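PDB 1OYJ: probable glutathione S-transferase GSTU1 from Oryza sativa, which conjugates reduced glutathione to a wide range of hydrophobic electrophiles, as a tau-class transferase with a role in herbicide detoxification. Local coordinates for residues A[18-23]-A[169-174]; A[83-88]-A[159-164]; A[102-107]-A[163-168]. All blocks are in the same frame, centred on the assembly; numbering follows the deposited sequence.

Contact 1. Residues A[18-23]-A[169-174]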
# COMPACT_ATOMS: atom_id res chain seq x y z
N GLY A 18 -13.21 -4.75 4.91
CA GLY A 18 -14.11 -4.00 5.80
C GLY A 18 -14.06 -4.55 7.23
O GLY A 18 -14.02 -3.85 8.19
N GLN A 19 -13.91 -5.84 7.36
CA GLN A 19 -13.74 -6.41 8.68
C GLN A 19 -12.52 -5.84 9.46
O GLN A 19 -12.59 -5.71 10.65
CB GLN A 19 -13.71 -7.92 8.60
CG GLN A 19 -15.13 -8.53 8.29
CD GLN A 19 -15.00 -9.91 7.75
OE1 GLN A 19 -13.92 -10.43 7.77
NE2 GLN A 19 -16.09 -10.51 7.23
N ARG A 20 -11.41 -5.55 8.77
CA ARG A 20 -10.36 -4.89 9.39
C ARG A 20 -10.81 -3.65 10.15
O ARG A 20 -10.35 -3.44 11.27
CB ARG A 20 -9.23 -4.43 8.45
CG ARG A 20 -8.53 -5.50 7.70
CD ARG A 20 -7.69 -4.98 6.57
NE ARG A 20 -6.81 -5.99 6.03
CZ ARG A 20 -5.97 -5.81 5.04
NH1 ARG A 20 -6.02 -4.71 4.29
NH2 ARG A 20 -5.10 -6.75 4.76
N CYS A 21 -11.54 -2.80 9.47
CA CYS A 21 -11.89 -1.54 10.02
C CYS A 21 -12.92 -1.78 11.14
O CYS A 21 -12.96 -1.05 12.13
CB CYS A 21 -12.55 -0.68 8.96
SG CYS A 21 -11.63 -0.52 7.44
N ARG A 22 -13.80 -2.77 10.96
CA ARG A 22 -14.73 -3.09 12.09
C ARG A 22 -13.96 -3.47 13.39
O ARG A 22 -14.33 -2.98 14.50
CB ARG A 22 -15.74 -4.24 11.79
CG ARG A 22 -16.75 -3.86 10.61
CD ARG A 22 -17.56 -5.03 10.02
NE ARG A 22 -17.38 -5.21 8.62
CZ ARG A 22 -17.77 -6.27 7.96
NH1 ARG A 22 -17.52 -6.37 6.68
NH2 ARG A 22 -18.36 -7.26 8.60
N ILE A 23 -13.01 -4.39 13.26
CA ILE A 23 -12.22 -4.86 14.42
C ILE A 23 -11.45 -3.71 15.04
O ILE A 23 -11.38 -3.59 16.24
CB ILE A 23 -11.30 -5.99 13.95
CG1 ILE A 23 -12.17 -7.22 13.65
CG2 ILE A 23 -10.19 -6.34 14.93
CD1 ILE A 23 -11.37 -8.24 12.78
N LEU A 169 -4.30 -8.97 9.00
CA LEU A 169 -4.29 -10.37 8.55
C LEU A 169 -5.49 -11.15 9.13
O LEU A 169 -6.00 -12.10 8.52
CB LEU A 169 -3.01 -11.05 9.11
CG LEU A 169 -2.82 -12.54 8.72
CD1 LEU A 169 -2.92 -12.77 7.25
CD2 LEU A 169 -1.49 -13.04 9.23
N VAL A 170 -5.96 -10.74 10.32
CA VAL A 170 -6.92 -11.64 11.05
C VAL A 170 -8.20 -12.00 10.32
O VAL A 170 -8.63 -13.13 10.43
CB VAL A 170 -7.18 -11.21 12.45
CG1 VAL A 170 -7.96 -9.99 12.53
CG2 VAL A 170 -7.77 -12.36 13.32
N PRO A 171 -8.79 -11.11 9.53
CA PRO A 171 -9.98 -11.53 8.79
C PRO A 171 -9.77 -12.72 7.87
O PRO A 171 -10.67 -13.54 7.69
CB PRO A 171 -10.43 -10.28 8.06
CG PRO A 171 -9.79 -9.12 8.87
CD PRO A 171 -8.47 -9.68 9.31
N PHE A 172 -8.57 -12.88 7.36
CA PHE A 172 -8.33 -13.98 6.49
C PHE A 172 -8.28 -15.32 7.24
O PHE A 172 -8.40 -16.36 6.60
CB PHE A 172 -7.05 -13.73 5.66
CG PHE A 172 -7.18 -12.58 4.72
CD1 PHE A 172 -6.68 -11.31 5.04
CD2 PHE A 172 -7.84 -12.74 3.54
CE1 PHE A 172 -6.87 -10.30 4.11
CE2 PHE A 172 -8.01 -11.72 2.70
CZ PHE A 172 -7.53 -10.52 2.97
N THR A 173 -8.14 -15.26 8.57
CA THR A 173 -8.19 -16.52 9.34
C THR A 173 -9.58 -17.20 9.12
O THR A 173 -9.70 -18.41 9.21
CB THR A 173 -7.93 -16.35 10.79
OG1 THR A 173 -8.97 -15.56 11.45
CG2 THR A 173 -6.57 -15.70 11.02
N ALA A 174 -10.60 -16.42 8.81
CA ALA A 174 -11.88 -17.00 8.53
C ALA A 174 -11.98 -17.75 7.17
O ALA A 174 -12.95 -18.48 6.96
CB ALA A 174 -12.97 -15.97 8.56
O HOH W 1 -13.14 -12.64 6.42
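Pro171 sits against Gln19, Arg20 and Ile23 at the buried junction of the two glutathione transferase domains: helix 16-28 belongs to the thioredoxin-like N-terminal half, residues 169-174 form a turn of the all-helical C-terminal half. The apolar part of the contact is centred on the proline ring. Its CG lies 4.0 Å from Arg20 CG, the arginine chain crossing the ring at about a right angle, and its CB meets Gln19 CB at 4.1 Å as the glutamine slides past in the opposite direction. One turn further along the helix, Ile23 reaches out with CD1, which lies 3.8 Å from Val170 CG1 and also brushes the proline CG. The valine methyl stands between its own backbone N and carbonyl carbon (chi1 70°), a placement that turns it to the isoleucine.

The polar part relies on a bridge and on partners beyond the two segments. A water donates to Gln19 OE1 at 2.7 Å and to Pro171 O at 2.9 Å, spanning the domain boundary, while Gln19 NE2 is held by Trp13 O. Arg20 runs extended from CG to NE across the interface, where NE bonds Ala168 O and NH1 forms a salt bridge with Asp112 and a hydrogen bond with Ser69, a glutathione-binding residue; the nearest atoms of the arginine side chain and bound glutathione are about 4 Å apart. Its guanidinium stands nearly upright to the Phe172 ring, the planes 80° apart, and Arg20 NH2 arrives at the ring edge, 4.0 Å from Phe172 CE1.

Contact 2. Residues A[83-88]-A[159-164]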
# COMPACT_ATOMS: atom_id res chain seq x y z
N THR A 83 -7.22 6.53 21.81
CA THR A 83 -7.56 5.10 21.80
C THR A 83 -6.33 4.21 21.65
O THR A 83 -5.29 4.66 21.20
CB THR A 83 -8.52 4.85 20.65
OG1 THR A 83 -7.90 5.11 19.35
CG2 THR A 83 -9.73 5.78 20.77
N PRO A 84 -6.40 2.94 22.07
CA PRO A 84 -5.24 2.08 21.95
C PRO A 84 -4.79 2.05 20.50
O PRO A 84 -5.61 1.97 19.60
CB PRO A 84 -5.75 0.71 22.44
CG PRO A 84 -7.03 0.94 23.07
CD PRO A 84 -7.55 2.26 22.69
N HIS A 85 -3.48 2.14 20.30
CA HIS A 85 -2.89 2.37 19.00
C HIS A 85 -2.60 1.05 18.29
O HIS A 85 -2.28 0.05 18.93
CB HIS A 85 -1.59 3.17 19.14
CG HIS A 85 -0.58 2.50 20.01
ND1 HIS A 85 -0.44 2.80 21.35
CD2 HIS A 85 0.29 1.49 19.76
CE1 HIS A 85 0.48 2.00 21.88
NE2 HIS A 85 0.96 1.22 20.93
N LEU A 86 -2.72 1.04 16.98
CA LEU A 86 -2.38 -0.14 16.17
C LEU A 86 -0.89 -0.13 15.82
O LEU A 86 -0.28 -1.17 15.69
CB LEU A 86 -3.20 -0.17 14.89
CG LEU A 86 -4.67 -0.52 15.11
CD1 LEU A 86 -5.39 -0.32 13.79
CD2 LEU A 86 -4.79 -1.87 15.67
N LEU A 87 -0.34 1.08 15.66
CA LEU A 87 1.08 1.24 15.41
C LEU A 87 1.64 2.03 16.56
O LEU A 87 0.98 2.90 17.10
CB LEU A 87 1.28 2.01 14.12
CG LEU A 87 0.87 1.31 12.83
CD1 LEU A 87 0.75 2.27 11.73
CD2 LEU A 87 1.82 0.26 12.52
N PRO A 88 2.89 1.80 16.94
CA PRO A 88 3.44 2.55 18.08
C PRO A 88 3.60 3.99 17.70
O PRO A 88 4.00 4.24 16.57
CB PRO A 88 4.83 1.94 18.28
CG PRO A 88 5.00 0.86 17.24
CD PRO A 88 3.83 0.88 16.30
N GLY A 159 2.49 -6.07 24.17
CA GLY A 159 1.29 -5.30 24.43
C GLY A 159 0.12 -6.19 24.79
O GLY A 159 -0.83 -5.71 25.39
N GLY A 160 0.19 -7.48 24.43
CA GLY A 160 -0.90 -8.40 24.70
C GLY A 160 -2.18 -8.11 23.91
O GLY A 160 -3.21 -8.66 24.23
N ARG A 161 -2.14 -7.26 22.89
CA ARG A 161 -3.34 -7.02 22.09
C ARG A 161 -3.02 -6.86 20.59
O ARG A 161 -1.86 -6.80 20.19
CB ARG A 161 -4.09 -5.80 22.61
CG ARG A 161 -3.44 -4.51 22.38
CD ARG A 161 -4.03 -3.30 23.23
NE ARG A 161 -3.10 -2.20 23.12
CZ ARG A 161 -2.91 -1.45 22.00
NH1 ARG A 161 -2.01 -0.48 21.99
NH2 ARG A 161 -3.66 -1.62 20.89
N LEU A 162 -4.06 -6.80 19.78
CA LEU A 162 -3.90 -6.73 18.35
C LEU A 162 -3.15 -5.48 17.91
O LEU A 162 -3.42 -4.40 18.37
CB LEU A 162 -5.25 -6.79 17.68
CG LEU A 162 -6.07 -8.08 17.95
CD1 LEU A 162 -7.43 -7.84 17.43
CD2 LEU A 162 -5.51 -9.34 17.31
N GLY A 163 -2.14 -5.67 17.07
CA GLY A 163 -1.45 -4.59 16.40
C GLY A 163 -1.94 -4.42 14.95
O GLY A 163 -2.78 -5.23 14.39
N PHE A 164 -1.35 -3.41 14.31
CA PHE A 164 -1.59 -3.17 12.87
C PHE A 164 -1.58 -4.40 11.96
O PHE A 164 -2.52 -4.66 11.25
CB PHE A 164 -0.57 -2.19 12.36
CG PHE A 164 -0.87 -1.59 11.02
CD1 PHE A 164 -1.95 -0.83 10.81
CD2 PHE A 164 0.04 -1.69 9.99
CE1 PHE A 164 -2.17 -0.24 9.53
CE2 PHE A 164 -0.14 -1.02 8.76
CZ PHE A 164 -1.27 -0.37 8.52
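Arg161 reaches across to the loop at His85 and grips a single carbonyl with two nitrogens. Arg161 NH2 bonds His85 O at 2.9 Å and Arg161 NH1 bonds the same oxygen at 3.1 Å, both nearly in the guanidinium plane; NH1 lies on a lone pair in the carbonyl plane, whereas NH2 comes in from above it, 41° out. This end-on fork fixes the rotation of the guanidinium, and the two N-H groups converging on one oxygen probably polarise that carbonyl. A second polar link joins backbones: Phe164 N, in the first turn of helix 164-169, gives its N-H to Leu86 O at 2.8 Å.

Flat groups meet around the same arginine. The His85 ring stands almost square to the guanidinium, 84° between planes, with Arg161 NH1 about 3.5 Å above the ring centre. The histidine CG lies between its backbone N and carbonyl carbon (chi1 59°), which folds the ring back under NH1. Pro84 CB covers one guanidinium face, 3.5 Å from Arg161 NH2.

The apolar part is built on Phe164. Leu87 lies over one face of its ring in a CH-pi contact, CD1 being 4.2 Å from the centroid and nearly on the ring normal, while Leu87 CD2 packs closely on Phe164 CB at 3.4 Å. Leu86 CB approaches the ring's edge instead.

The contact joins the linker after helix 69-79 to the loop that enters helix 164-169. Asp77 of helix 69-79 accepts from the backbone N of Leu86 and Leu87, helix 16-28 meets Leu86 through Ala24 and Leu162 through Ile23 and Glu27, and Ala104 and Ala108 of helix 97-124 flank Leu87 and Phe164 respectively.

Contact 3. Residues A[102-107]-A[163-168]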
# COMPACT_ATOMS: atom_id res chain seq x y z
N ALA A 102 7.82 0.86 10.41
CA ALA A 102 8.16 0.52 9.05
C ALA A 102 7.94 -0.99 8.85
O ALA A 102 7.45 -1.41 7.85
CB ALA A 102 9.60 0.95 8.71
N THR A 103 8.41 -1.80 9.80
CA THR A 103 8.20 -3.23 9.73
C THR A 103 6.73 -3.63 9.68
O THR A 103 6.29 -4.45 8.84
CB THR A 103 8.99 -3.87 10.98
OG1 THR A 103 10.39 -3.79 10.71
CG2 THR A 103 8.72 -5.37 11.14
N ALA A 104 5.93 -2.97 10.47
CA ALA A 104 4.49 -3.20 10.44
C ALA A 104 3.85 -2.79 9.12
O ALA A 104 3.04 -3.54 8.60
CB ALA A 104 3.85 -2.55 11.64
N ARG A 105 4.25 -1.67 8.55
CA ARG A 105 3.70 -1.31 7.26
C ARG A 105 4.15 -2.26 6.17
O ARG A 105 3.37 -2.59 5.32
CB ARG A 105 3.93 0.11 6.83
CG ARG A 105 3.42 1.19 7.84
CD ARG A 105 3.81 2.65 7.40
NE ARG A 105 3.06 3.70 8.11
CZ ARG A 105 3.57 4.65 8.87
NH1 ARG A 105 2.74 5.45 9.51
NH2 ARG A 105 4.88 4.84 8.99
N PHE A 106 5.40 -2.71 6.22
CA PHE A 106 5.87 -3.67 5.26
C PHE A 106 4.97 -4.97 5.25
O PHE A 106 4.56 -5.44 4.21
CB PHE A 106 7.36 -4.06 5.58
CG PHE A 106 7.89 -5.10 4.68
CD1 PHE A 106 8.51 -4.76 3.51
CD2 PHE A 106 7.70 -6.42 4.98
CE1 PHE A 106 8.91 -5.74 2.57
CE2 PHE A 106 8.09 -7.39 4.11
CZ PHE A 106 8.71 -7.05 2.87
N TRP A 107 4.70 -5.49 6.43
CA TRP A 107 4.01 -6.79 6.56
C TRP A 107 2.49 -6.60 6.24
O TRP A 107 1.84 -7.48 5.73
CB TRP A 107 4.32 -7.37 7.92
CG TRP A 107 5.72 -8.11 7.84
CD1 TRP A 107 6.91 -7.70 8.35
CD2 TRP A 107 6.02 -9.22 7.02
NE1 TRP A 107 7.94 -8.54 7.97
CE2 TRP A 107 7.41 -9.50 7.14
CE3 TRP A 107 5.24 -10.06 6.24
CZ2 TRP A 107 8.02 -10.59 6.53
CZ3 TRP A 107 5.88 -11.16 5.57
CH2 TRP A 107 7.26 -11.39 5.74
N GLY A 163 -2.14 -5.67 17.07
CA GLY A 163 -1.45 -4.59 16.40
C GLY A 163 -1.94 -4.42 14.95
O GLY A 163 -2.78 -5.23 14.39
N PHE A 164 -1.35 -3.41 14.31
CA PHE A 164 -1.59 -3.17 12.87
C PHE A 164 -1.58 -4.40 11.96
O PHE A 164 -2.52 -4.66 11.25
CB PHE A 164 -0.57 -2.19 12.36
CG PHE A 164 -0.87 -1.59 11.02
CD1 PHE A 164 -1.95 -0.83 10.81
CD2 PHE A 164 0.04 -1.69 9.99
CE1 PHE A 164 -2.17 -0.24 9.53
CE2 PHE A 164 -0.14 -1.02 8.76
CZ PHE A 164 -1.27 -0.37 8.52
N VAL A 165 -0.53 -5.20 11.98
CA VAL A 165 -0.49 -6.37 11.14
C VAL A 165 -1.46 -7.39 11.58
O VAL A 165 -2.05 -8.06 10.72
CB VAL A 165 0.95 -7.01 11.12
CG1 VAL A 165 0.99 -8.24 10.28
CG2 VAL A 165 1.95 -6.00 10.53
N ASP A 166 -1.63 -7.57 12.89
CA ASP A 166 -2.59 -8.54 13.37
C ASP A 166 -3.99 -8.23 12.77
O ASP A 166 -4.66 -9.10 12.28
CB ASP A 166 -2.71 -8.59 14.82
CG ASP A 166 -1.39 -8.94 15.52
OD1 ASP A 166 -0.93 -10.10 15.46
OD2 ASP A 166 -0.83 -8.05 16.21
N VAL A 167 -4.38 -6.98 12.86
CA VAL A 167 -5.64 -6.55 12.31
C VAL A 167 -5.72 -6.72 10.83
O VAL A 167 -6.74 -7.19 10.30
CB VAL A 167 -6.02 -5.17 12.85
CG1 VAL A 167 -7.36 -4.73 12.22
CG2 VAL A 167 -6.24 -5.23 14.34
N ALA A 168 -4.67 -6.38 10.10
CA ALA A 168 -4.69 -6.57 8.65
C ALA A 168 -4.89 -8.04 8.24
O ALA A 168 -5.50 -8.31 7.23
CB ALA A 168 -3.42 -6.07 8.06
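Asp166 OD2 takes N-H groups from two backbones, Gly163 N at 2.8 Å and Gly155 N, while its OD1 accepts from Phe154 N and Trp197 NE1. The Gly163 bond is nearly straight (160°) and is the Asp half of the N-capping box found at this helix in other glutathione transferases; Gly163, at the N-cap, has no side chain to return the second bond.

The helix capped in this way lies beside helix 97-124, with the two short axes 9.1 Å apart and almost parallel, at 12°. Ala104 provides a small surface for the approach. With CG1 anti to the backbone N (chi1 179°), Val165 directs CG2 at helix 97-124, within 3.3 Å of Ala104 O, 4.1 Å from Ala104 CB and 3.8 Å from Trp107 CB. Phe164 turns its ring edge to the same helix, CD2 lying 3.8 Å from Ala104 O and CE2 4.1 Å from Arg105 CA. An alanine in place of Phe164 lacks the ring, and a gap would probably open between Leu87 and the Ala104-Arg105 backbone.

Around the pair, Leu73 and Gln74 of helix 69-79 cover Phe164, helix 127-148 packs on Trp107, and the far side of helix 97-124 faces the second subunit, where Arg105, whose NE bonds Gln74 OE1 of its own chain, forms a salt bridge through NH2 with Asp78 of that subunit.

How the contacts relate
From the N terminus, helix 16-28 comes first, and contact 1 joins it to residues 169-174, closing a loop of some 145 residues around the sheet's later strands and much of the helical domain. Contacts 2 and 3 nest inside that loop. They start apart, in the interdomain linker and on helix 97-124, but end on one stretch, sharing Gly163 and Phe164. The start of helix 164-169 is thus tied to linker and long helix together, its end to the thioredoxin-like domain. Leu162 and Val167 meet as a hydrophobic staple across the helix start, Leu162 also packs on Ile23 of contact 1, and Arg20 and Ile23 of contact 1 pack on Val167 of contact 3.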